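Local atomic coordinates of cytochrome c' (Rubrivivax gelatinosus, PDB entry 2J8W), a protein that binds a covalently attached heme c whose high-spin iron has no sixth ligand, and has electron transfer activity, although its exact function is not known. Residues E10-A15 against H67-K72; A90-K95 against G113-A118; A34-K39 against G103-I108. One frame throughout, in Å; residues are numbered along the deposited sequence. Where two conformers were deposited one is given.

How the contacts relate
All three contacts lie in or against the four-helix bundle made by helices 5-30, 38-52, 79-102 and 105-126. Contact 1 joins helix 5-30 to the loop before helix 74-77 and grips a heme propionate. Contact 2 pairs helices 79-102 and 105-126 midway along them, nearly antiparallel. Contact 3 ties the start of helix 38-52 to the turn entering helix 105-126. Contact 2 follows contact 1 in the chain, whereas the segments of contact 3 alternate with those of both others. Centres of contacts 1 and 3 lie about 31 Å apart; those of contacts 2 and 3, which share helix 105-126, about 16 Å. The heme touches residues of contacts 1 and 2, while contact 3 lies away from it.

Contact 1. Residues E10-A15 against H67-K72; sequences EYRQSA and HGTEAK. With HEC (heme c), chain C.
Arg12 reaches from helix 5-30 toward the loop carrying Thr69 and Ala71. Its CG lies between the backbone N and the carbonyl carbon, the crowded position (chi1 69°), and the extended chain beyond carries the guanidinium to a heme propionate. Arg12 NE donates to heme O1D at 2.8 Å, with an N-H...O angle of 163°. Thr69 OG1 lies at the guanidinium edge, in its plane, 3.2 Å from Arg12 NH2. Ala71 CB lies obliquely to the same group, 3.7 Å from Arg12 NH2. NH1 bonds to Ala58 O and NH2 to Thr63 O, so the guanidinium cannot easily turn.

This is the part of the cytochrome c' heme pocket that holds one of the two propionates. Thr69 OG1 donates to heme O1D at 2.7 Å and also accepts from Ala71 N, forming an ST turn. Glu70 N gives heme O2D a nearly straight bond of 2.8 Å.

Gln13, next on the helix, stretches out beside Arg12. Gln13 NE2 donates to heme O2D at 3.0 Å, also nearly straight. O1D takes Arg12 and Thr69, and O2D takes Gln13 and Glu70. The Gln13 amide may also make a weak bond to His67 O, at 3.5 Å from NE2. His67 and Thr69 have two deposited conformers; their contacts here belong to one. On the far side of this helical turn, Ser14 and Ala15 pack against Thr17 and Leu18 of the second subunit.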
loop_
_atom_site.group_PDB
_atom_site.type_symbol
_atom_site.label_atom_id
_atom_site.label_comp_id
_atom_site.label_asym_id
_atom_site.label_seq_id
_atom_site.Cartn_x
_atom_site.Cartn_y
_atom_site.Cartn_z
ATOM N N GLU A 10 11.337 -2.332 -4.143
ATOM C CA GLU A 10 10.623 -1.096 -3.837
ATOM C C GLU A 10 9.186 -1.413 -3.426
ATOM O O GLU A 10 8.598 -0.730 -2.584
ATOM C CB GLU A 10 10.629 -0.169 -5.038
ATOM C CG GLU A 10 11.969 0.456 -5.407
ATOM C CD GLU A 10 11.773 1.484 -6.526
ATOM O OE1 GLU A 10 11.336 2.597 -6.213
ATOM O OE2 GLU A 10 11.970 1.193 -7.710
ATOM N N TYR A 11 8.581 -2.431 -4.044
ATOM C CA TYR A 11 7.198 -2.832 -3.713
ATOM C C TYR A 11 7.113 -3.310 -2.291
ATOM O O TYR A 11 6.243 -2.867 -1.537
ATOM C CB TYR A 11 6.797 -3.944 -4.660
ATOM C CG TYR A 11 5.406 -4.498 -4.442
ATOM C CD1 TYR A 11 4.329 -4.036 -5.195
ATOM C CD2 TYR A 11 5.180 -5.522 -3.544
ATOM C CE1 TYR A 11 3.035 -4.578 -5.034
ATOM C CE2 TYR A 11 3.903 -6.070 -3.376
ATOM C CZ TYR A 11 2.849 -5.582 -4.094
ATOM O OH TYR A 11 1.607 -6.133 -3.909
ATOM N N ARG A 12 7.995 -4.220 -1.869
ATOM C CA ARG A 12 7.860 -4.743 -0.516
ATOM C C ARG A 12 8.159 -3.651 0.512
ATOM O O ARG A 12 7.473 -3.555 1.541
ATOM C CB ARG A 12 8.747 -5.975 -0.329
ATOM C CG ARG A 12 10.267 -5.760 -0.314
ATOM C CD ARG A 12 10.965 -6.994 -0.837
ATOM N NE ARG A 12 12.418 -6.902 -0.608
ATOM C CZ ARG A 12 13.299 -7.676 -1.231
ATOM N NH1 ARG A 12 12.874 -8.547 -2.121
ATOM N NH2 ARG A 12 14.606 -7.620 -0.960
ATOM N N GLN A 13 9.159 -2.813 0.254
ATOM C CA GLN A 13 9.408 -1.699 1.149
ATOM C C GLN A 13 8.202 -0.803 1.276
ATOM O O GLN A 13 7.858 -0.375 2.384
ATOM C CB GLN A 13 10.617 -0.892 0.647
ATOM C CG GLN A 13 11.957 -1.629 0.800
ATOM C CD GLN A 13 13.113 -0.955 0.097
ATOM O OE1 GLN A 13 12.917 -0.061 -0.739
ATOM N NE2 GLN A 13 14.325 -1.370 0.445
ATOM N N SER A 14 7.605 -0.461 0.152
ATOM C CA SER A 14 6.421 0.392 0.134
ATOM C C SER A 14 5.288 -0.238 0.934
ATOM O O SER A 14 4.624 0.447 1.715
ATOM C CB SER A 14 6.007 0.609 -1.314
ATOM O OG SER A 14 6.951 1.403 -2.019
ATOM N N ALA A 15 5.014 -1.525 0.733
ATOM C CA ALA A 15 3.972 -2.164 1.504
ATOM C C ALA A 15 4.264 -2.136 2.986
ATOM O O ALA A 15 3.365 -1.853 3.787
ATOM C CB ALA A 15 3.718 -3.568 1.002
ATOM N N HIS A 67 19.243 -1.383 -4.109
ATOM C CA HIS A 67 18.026 -0.597 -3.931
ATOM C C HIS A 67 17.699 -0.371 -2.452
ATOM O O HIS A 67 16.547 -0.375 -2.004
ATOM C CB HIS A 67 16.851 -1.301 -4.613
ATOM C CG HIS A 67 17.077 -1.567 -6.070
ATOM N ND1 HIS A 67 17.683 -2.717 -6.517
ATOM C CD2 HIS A 67 16.724 -0.879 -7.185
ATOM C CE1 HIS A 67 17.693 -2.729 -7.840
ATOM N NE2 HIS A 67 17.156 -1.611 -8.270
ATOM N N GLY A 68 18.743 -0.198 -1.676
ATOM C CA GLY A 68 18.590 0.097 -0.283
ATOM C C GLY A 68 17.968 -1.038 0.465
ATOM O O GLY A 68 17.420 -0.842 1.567
ATOM N N THR A 69 18.054 -2.228 -0.118
ATOM C CA THR A 69 17.443 -3.306 0.532
ATOM C C THR A 69 18.105 -3.539 1.892
ATOM O O THR A 69 19.339 -3.471 2.010
ATOM C CB THR A 69 17.304 -4.614 -0.256
ATOM O OG1 THR A 69 16.483 -5.519 0.508
ATOM C CG2 THR A 69 18.669 -5.317 -0.524
ATOM N N GLU A 70 17.279 -3.780 2.909
ATOM C CA GLU A 70 17.699 -4.224 4.212
ATOM C C GLU A 70 17.357 -5.681 4.480
ATOM O O GLU A 70 17.480 -6.158 5.604
ATOM C CB GLU A 70 17.067 -3.319 5.282
ATOM C CG GLU A 70 17.423 -1.833 5.136
ATOM C CD GLU A 70 16.728 -0.980 6.156
ATOM O OE1 GLU A 70 15.473 -1.108 6.334
ATOM O OE2 GLU A 70 17.435 -0.164 6.778
ATOM N N ALA A 71 16.965 -6.423 3.443
ATOM C CA ALA A 71 16.687 -7.853 3.595
ATOM C C ALA A 71 18.050 -8.589 3.799
ATOM O O ALA A 71 18.972 -8.497 2.960
ATOM C CB ALA A 71 16.004 -8.400 2.334
ATOM N N LYS A 72 18.144 -9.375 4.866
ATOM C CA LYS A 72 19.377 -10.135 5.127
ATOM C C LYS A 72 19.460 -11.319 4.186
ATOM O O LYS A 72 18.457 -11.850 3.729
ATOM C CB LYS A 72 19.407 -10.616 6.564
ATOM C CG LYS A 72 19.695 -9.512 7.544
ATOM C CD LYS A 72 19.585 -9.986 8.989
HETATM FE FE HEC C . 9.040 -5.582 8.195
HETATM C CHA HEC C . 11.153 -3.792 6.165
HETATM C CHB HEC C . 7.576 -2.716 9.205
HETATM C CHC HEC C . 6.442 -7.370 9.571
HETATM C CHD HEC C . 10.420 -8.497 7.066
HETATM N NA HEC C . 9.303 -3.643 7.740
HETATM C C1A HEC C . 10.264 -3.068 6.926
HETATM C C2A HEC C . 10.180 -1.633 6.988
HETATM C C3A HEC C . 9.181 -1.331 7.838
HETATM C C4A HEC C . 8.614 -2.584 8.302
HETATM C CMA HEC C . 8.643 0.046 8.230
HETATM C CAA HEC C . 11.081 -0.660 6.235
HETATM C CBA HEC C . 10.547 -0.352 4.858
HETATM C CGA HEC C . 11.438 0.766 4.232
HETATM O O1A HEC C . 12.279 1.424 4.921
HETATM O O2A HEC C . 11.388 1.071 3.000
HETATM N NB HEC C . 7.277 -5.141 9.164
HETATM C C1B HEC C . 6.982 -3.887 9.595
HETATM C C2B HEC C . 5.848 -3.972 10.483
HETATM C C3B HEC C . 5.513 -5.265 10.577
HETATM C C4B HEC C . 6.409 -6.025 9.738
HETATM C CMB HEC C . 5.183 -2.800 11.224
HETATM C CAB HEC C . 4.375 -5.890 11.366
HETATM C CBB HEC C . 3.083 -5.283 11.354
HETATM N NC HEC C . 8.516 -7.490 8.254
HETATM C C1C HEC C . 7.439 -8.063 8.917
HETATM C C2C HEC C . 7.503 -9.504 8.893
HETATM C C3C HEC C . 8.609 -9.828 8.180
HETATM C C4C HEC C . 9.275 -8.585 7.802
HETATM C CMC HEC C . 6.461 -10.430 9.522
HETATM C CAC HEC C . 9.153 -11.248 7.823
HETATM C CBC HEC C . 8.299 -12.339 7.806
HETATM N ND HEC C . 10.514 -6.061 6.843
HETATM C C1D HEC C . 10.968 -7.357 6.588
HETATM C C2D HEC C . 12.115 -7.295 5.711
HETATM C C3D HEC C . 12.325 -5.886 5.427
HETATM C C4D HEC C . 11.296 -5.152 6.154
HETATM C CMD HEC C . 12.926 -8.467 5.197
HETATM C CAD HEC C . 13.349 -5.280 4.511
HETATM C CBD HEC C . 12.722 -5.107 3.117
HETATM C CGD HEC C . 13.767 -4.570 2.148
HETATM O O1D HEC C . 13.856 -5.121 1.027
HETATM O O2D HEC C . 14.476 -3.552 2.475
#

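Contact 2. Residues A90-K95 against G113-A118; sequences AAAVDK and GETGGA
The helix segments around Ala92 and Thr115 run nearly antiparallel, at 158° between their N-to-C directions, with their axes 8.4 Å apart at closest approach. The CA atoms of Ala92 and Thr115 are only 4.9 Å apart, which is possible because the residue facing the other helix here is an alanine. Ala92 points its methyl at the backbone of the opposing helix. Its CB lies 3.6 Å from Thr115 CA and equally near the threonine hydroxyl. It also touches the backbone of Glu114, with Ala92 CB 3.8 Å from Glu114 O. This small methyl is buried between the helices.

The two segments belong to helices 79-102 and 105-126, consecutive antiparallel members of the four-helix bundle of cytochrome c'. The second of them also carries the heme-attaching residues Cys119 and Cys122 and the axial ligand His123. Thr115 and Ala118 themselves touch the heme.

Thr115 uses its two branches differently. OG1 is anti to the carbonyl carbon (chi1 -61°) and turns back to its own helix, where it hydrogen-bonds to Ala111 O. That satisfies a buried hydroxyl. Across the contact, Thr115 OG1 also lies 3.4 Å from Ala92 O. CG2 packs against apolar atoms and meets Val93 CG2 obliquely at 4.1 Å. Val93 also reaches Ser49 and Ser52 of helix 38-52, which links this pair of helices to a third. Phe89 and Leu96 pack on Thr115 as well.

Nearer solvent, Lys95 and Glu114 cross at about a right angle. In one of the two deposited conformers of Glu114, its OE1 forms a salt bridge with Lys95 NZ at 3.1 Å, on the syn lone pair. The carboxylate also comes too near Lys95 CD, so the detail is doubtful.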
loop_
_atom_site.group_PDB
_atom_site.type_symbol
_atom_site.label_atom_id
_atom_site.label_comp_id
_atom_site.label_asym_id
_atom_site.label_seq_id
_atom_site.Cartn_x
_atom_site.Cartn_y
_atom_site.Cartn_z
ATOM N N ALA A 90 1.085 -13.796 9.570
ATOM C CA ALA A 90 -0.252 -13.958 8.990
ATOM C C ALA A 90 -1.279 -14.416 10.037
ATOM O O ALA A 90 -2.448 -13.975 10.051
ATOM C CB ALA A 90 -0.227 -14.942 7.823
ATOM N N ALA A 91 -0.873 -15.302 10.927
ATOM C CA ALA A 91 -1.777 -15.777 11.973
ATOM C C ALA A 91 -2.172 -14.653 12.926
ATOM O O ALA A 91 -3.335 -14.559 13.324
ATOM C CB ALA A 91 -1.097 -16.920 12.757
ATOM N N ALA A 92 -1.214 -13.807 13.290
ATOM C CA ALA A 92 -1.472 -12.676 14.171
ATOM C C ALA A 92 -2.386 -11.682 13.481
ATOM O O ALA A 92 -3.293 -11.151 14.106
ATOM C CB ALA A 92 -0.152 -12.031 14.581
ATOM N N VAL A 93 -2.151 -11.412 12.200
ATOM C CA VAL A 93 -2.988 -10.465 11.475
ATOM C C VAL A 93 -4.408 -11.008 11.362
ATOM O O VAL A 93 -5.362 -10.257 11.422
ATOM C CB VAL A 93 -2.375 -10.108 10.111
ATOM C CG1 VAL A 93 -3.411 -9.369 9.224
ATOM C CG2 VAL A 93 -1.027 -9.351 10.278
ATOM N N ASP A 94 -4.579 -12.315 11.215
ATOM C CA ASP A 94 -5.913 -12.875 11.199
ATOM C C ASP A 94 -6.639 -12.539 12.500
ATOM O O ASP A 94 -7.828 -12.203 12.500
ATOM C CB ASP A 94 -5.860 -14.404 11.055
ATOM C CG ASP A 94 -5.566 -14.875 9.661
ATOM O OD1 ASP A 94 -5.669 -14.076 8.719
ATOM O OD2 ASP A 94 -5.269 -16.104 9.526
ATOM N N LYS A 95 -5.964 -12.707 13.614
ATOM C CA LYS A 95 -6.552 -12.344 14.899
ATOM C C LYS A 95 -6.839 -10.858 15.007
ATOM O O LYS A 95 -7.852 -10.464 15.580
ATOM C CB LYS A 95 -5.643 -12.764 16.036
ATOM C CG LYS A 95 -5.497 -14.234 16.175
ATOM C CD LYS A 95 -4.647 -14.515 17.403
ATOM C CE LYS A 95 -4.927 -15.828 18.069
ATOM N NZ LYS A 95 -4.398 -15.778 19.458
ATOM N N GLY A 113 -0.539 -6.709 20.271
ATOM C CA GLY A 113 0.681 -7.251 20.857
ATOM C C GLY A 113 1.231 -8.436 20.101
ATOM O O GLY A 113 2.437 -8.547 19.831
ATOM N N GLU A 114 0.335 -9.331 19.741
ATOM C CA GLU A 114 0.763 -10.532 18.988
ATOM C C GLU A 114 1.331 -10.123 17.629
ATOM O O GLU A 114 2.353 -10.649 17.146
ATOM C CB GLU A 114 -0.437 -11.475 18.838
ATOM C CG GLU A 114 -0.118 -12.863 18.340
ATOM C CD GLU A 114 -1.235 -13.888 18.593
ATOM O OE1 GLU A 114 -2.379 -13.502 18.906
ATOM O OE2 GLU A 114 -0.969 -15.107 18.447
ATOM N N THR A 115 0.653 -9.202 16.956
ATOM C CA THR A 115 1.095 -8.773 15.632
ATOM C C THR A 115 2.458 -8.096 15.715
ATOM O O THR A 115 3.380 -8.411 14.969
ATOM C CB THR A 115 0.046 -7.862 14.971
ATOM O OG1 THR A 115 -1.169 -8.578 14.818
ATOM C CG2 THR A 115 0.492 -7.418 13.596
ATOM N N GLY A 116 2.603 -7.179 16.654
ATOM C CA GLY A 116 3.866 -6.517 16.854
ATOM C C GLY A 116 4.998 -7.476 17.165
ATOM O O GLY A 116 6.123 -7.303 16.658
ATOM N N GLY A 117 4.722 -8.499 17.971
ATOM C CA GLY A 117 5.727 -9.543 18.230
ATOM C C GLY A 117 6.162 -10.267 16.963
ATOM O O GLY A 117 7.333 -10.615 16.792
ATOM N N ALA A 118 5.237 -10.435 16.035
ATOM C CA ALA A 118 5.583 -11.083 14.769
ATOM C C ALA A 118 6.434 -10.154 13.893
ATOM O O ALA A 118 7.328 -10.620 13.167
ATOM C CB ALA A 118 4.318 -11.517 14.064
#

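Contact 3. Residues A34-K39 against G103-I108; sequences APFDAK and GDFAQI
Phe36 and Phe105 both hold CG anti to the backbone N (chi1 -179° and -177°), and these settings bring the two rings together as their side chains slide past each other in opposite directions. They form a T-shaped (edge-to-face) stack. The edge of Phe105 points at a face of Phe36, with the planes at 87° and the ring centroids 5.2 Å apart. Phe105 CD2 does the touching, 3.7 Å from Phe36 CD1, and sits toward the rim of the ring rather than over its middle. The opposite face of Phe36 is covered near its centre by the backbone N of Ala38.

The outer edge of the Phe36 ring is also in contact. Ile108 CD1 comes from the opposite direction and meets Phe36 CZ at 3.8 Å. Gly103 O lies near the ring plane, 3.5 Å from Phe36 CZ. With an alanine in place of Phe36, the edge of Phe105 is likely to lose its aromatic face, and a gap to open beside Ile108 CD1.

Two helices begin side by side here. Asp37 is the N-cap of helix 38-52, and its OD1 accepts from Val40 N. Asp104 is the N-cap of helix 105-126, with Asp104 OD1 taking a bond of 3.1 Å from Gln107 N. Gly103, with positive phi, is the first residue beyond helix 79-102. Ala38 CB approaches Gly103 CA at 4.3 Å.

The contact lies at the surface, at an end of the bundle away from the heme. Helix 5-30 backs it through Met29, which touches Phe36, and Val26, which touches Ile108. Ala99 of helix 79-102 also packs on Ile108, so all four long helices meet around this end.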
loop_
_atom_site.group_PDB
_atom_site.type_symbol
_atom_site.label_atom_id
_atom_site.label_comp_id
_atom_site.label_asym_id
_atom_site.label_seq_id
_atom_site.Cartn_x
_atom_site.Cartn_y
_atom_site.Cartn_z
ATOM N N ALA A 34 -4.148 7.754 21.964
ATOM C CA ALA A 34 -5.243 8.377 21.212
ATOM C C ALA A 34 -6.523 7.765 21.738
ATOM O O ALA A 34 -6.526 6.582 22.032
ATOM C CB ALA A 34 -5.106 8.097 19.705
ATOM N N PRO A 35 -7.614 8.548 21.787
ATOM C CA PRO A 35 -8.885 7.946 22.215
ATOM C C PRO A 35 -9.293 6.806 21.303
ATOM O O PRO A 35 -9.069 6.829 20.094
ATOM C CB PRO A 35 -9.869 9.097 22.186
ATOM C CG PRO A 35 -9.020 10.328 22.239
ATOM C CD PRO A 35 -7.722 9.999 21.570
ATOM N N PHE A 36 -9.908 5.797 21.892
ATOM C CA PHE A 36 -10.382 4.669 21.132
ATOM C C PHE A 36 -11.601 5.036 20.311
ATOM O O PHE A 36 -12.556 5.574 20.839
ATOM C CB PHE A 36 -10.667 3.492 22.042
ATOM C CG PHE A 36 -11.150 2.264 21.344
ATOM C CD1 PHE A 36 -10.342 1.598 20.438
ATOM C CD2 PHE A 36 -12.419 1.711 21.591
ATOM C CE1 PHE A 36 -10.766 0.451 19.796
ATOM C CE2 PHE A 36 -12.826 0.551 20.963
ATOM C CZ PHE A 36 -12.012 -0.070 20.072
ATOM N N ASP A 37 -11.581 4.721 19.026
ATOM C CA ASP A 37 -12.729 4.853 18.151
ATOM C C ASP A 37 -12.772 3.540 17.389
ATOM O O ASP A 37 -11.873 3.244 16.576
ATOM C CB ASP A 37 -12.538 6.059 17.256
ATOM C CG ASP A 37 -13.657 6.273 16.275
ATOM O OD1 ASP A 37 -14.104 5.322 15.658
ATOM O OD2 ASP A 37 -14.006 7.439 16.045
ATOM N N ALA A 38 -13.775 2.710 17.682
ATOM C CA ALA A 38 -13.842 1.379 17.114
ATOM C C ALA A 38 -13.958 1.385 15.594
ATOM O O ALA A 38 -13.395 0.515 14.918
ATOM C CB ALA A 38 -15.006 0.575 17.741
ATOM N N LYS A 39 -14.674 2.362 15.060
ATOM C CA LYS A 39 -14.817 2.463 13.603
ATOM C C LYS A 39 -13.478 2.761 12.939
ATOM O O LYS A 39 -13.134 2.113 11.950
ATOM C CB LYS A 39 -15.865 3.543 13.257
ATOM C CG LYS A 39 -16.015 3.785 11.768
ATOM C CD LYS A 39 -17.111 4.793 11.458
ATOM C CE LYS A 39 -17.263 5.020 9.963
ATOM N NZ LYS A 39 -16.193 5.877 9.377
ATOM N N GLY A 103 -14.776 -4.975 17.532
ATOM C CA GLY A 103 -14.659 -3.691 18.216
ATOM C C GLY A 103 -14.280 -3.788 19.694
ATOM O O GLY A 103 -14.273 -2.784 20.404
ATOM N N ASP A 104 -13.921 -4.967 20.158
ATOM C CA ASP A 104 -13.564 -5.175 21.564
ATOM C C ASP A 104 -12.147 -4.670 21.795
ATOM O O ASP A 104 -11.205 -5.201 21.253
ATOM C CB ASP A 104 -13.720 -6.652 21.928
ATOM C CG ASP A 104 -13.536 -6.911 23.354
ATOM O OD1 ASP A 104 -12.497 -6.676 23.878
ATOM O OD2 ASP A 104 -14.475 -7.365 24.017
ATOM N N PHE A 105 -12.006 -3.651 22.619
ATOM C CA PHE A 105 -10.726 -3.043 22.912
ATOM C C PHE A 105 -9.700 -4.068 23.388
ATOM O O PHE A 105 -8.566 -4.077 22.933
ATOM C CB PHE A 105 -10.896 -1.922 23.934
ATOM C CG PHE A 105 -9.615 -1.196 24.221
ATOM C CD1 PHE A 105 -8.668 -1.701 25.125
ATOM C CD2 PHE A 105 -9.257 -0.080 23.520
ATOM C CE1 PHE A 105 -7.477 -1.055 25.353
ATOM C CE2 PHE A 105 -8.047 0.552 23.721
ATOM C CZ PHE A 105 -7.164 0.053 24.634
ATOM N N ALA A 106 -10.111 -4.960 24.299
ATOM C CA ALA A 106 -9.172 -5.922 24.842
ATOM C C ALA A 106 -8.686 -6.869 23.749
ATOM O O ALA A 106 -7.522 -7.212 23.720
ATOM C CB ALA A 106 -9.810 -6.698 25.977
ATOM N N GLN A 107 -9.599 -7.321 22.889
ATOM C CA GLN A 107 -9.206 -8.235 21.813
ATOM C C GLN A 107 -8.283 -7.518 20.827
ATOM O O GLN A 107 -7.309 -8.104 20.356
ATOM C CB GLN A 107 -10.449 -8.739 21.067
ATOM C CG GLN A 107 -10.261 -9.950 20.133
ATOM C CD GLN A 107 -11.553 -10.342 19.394
ATOM O OE1 GLN A 107 -11.567 -11.118 18.354
ATOM N NE2 GLN A 107 -12.652 -9.784 19.905
ATOM N N ILE A 108 -8.571 -6.259 20.519
ATOM C CA ILE A 108 -7.697 -5.486 19.637
ATOM C C ILE A 108 -6.327 -5.320 20.248
ATOM O O ILE A 108 -5.304 -5.532 19.593
ATOM C CB ILE A 108 -8.324 -4.114 19.308
ATOM C CG1 ILE A 108 -9.581 -4.298 18.427
ATOM C CG2 ILE A 108 -7.323 -3.181 18.623
ATOM C CD1 ILE A 108 -10.433 -3.062 18.318
#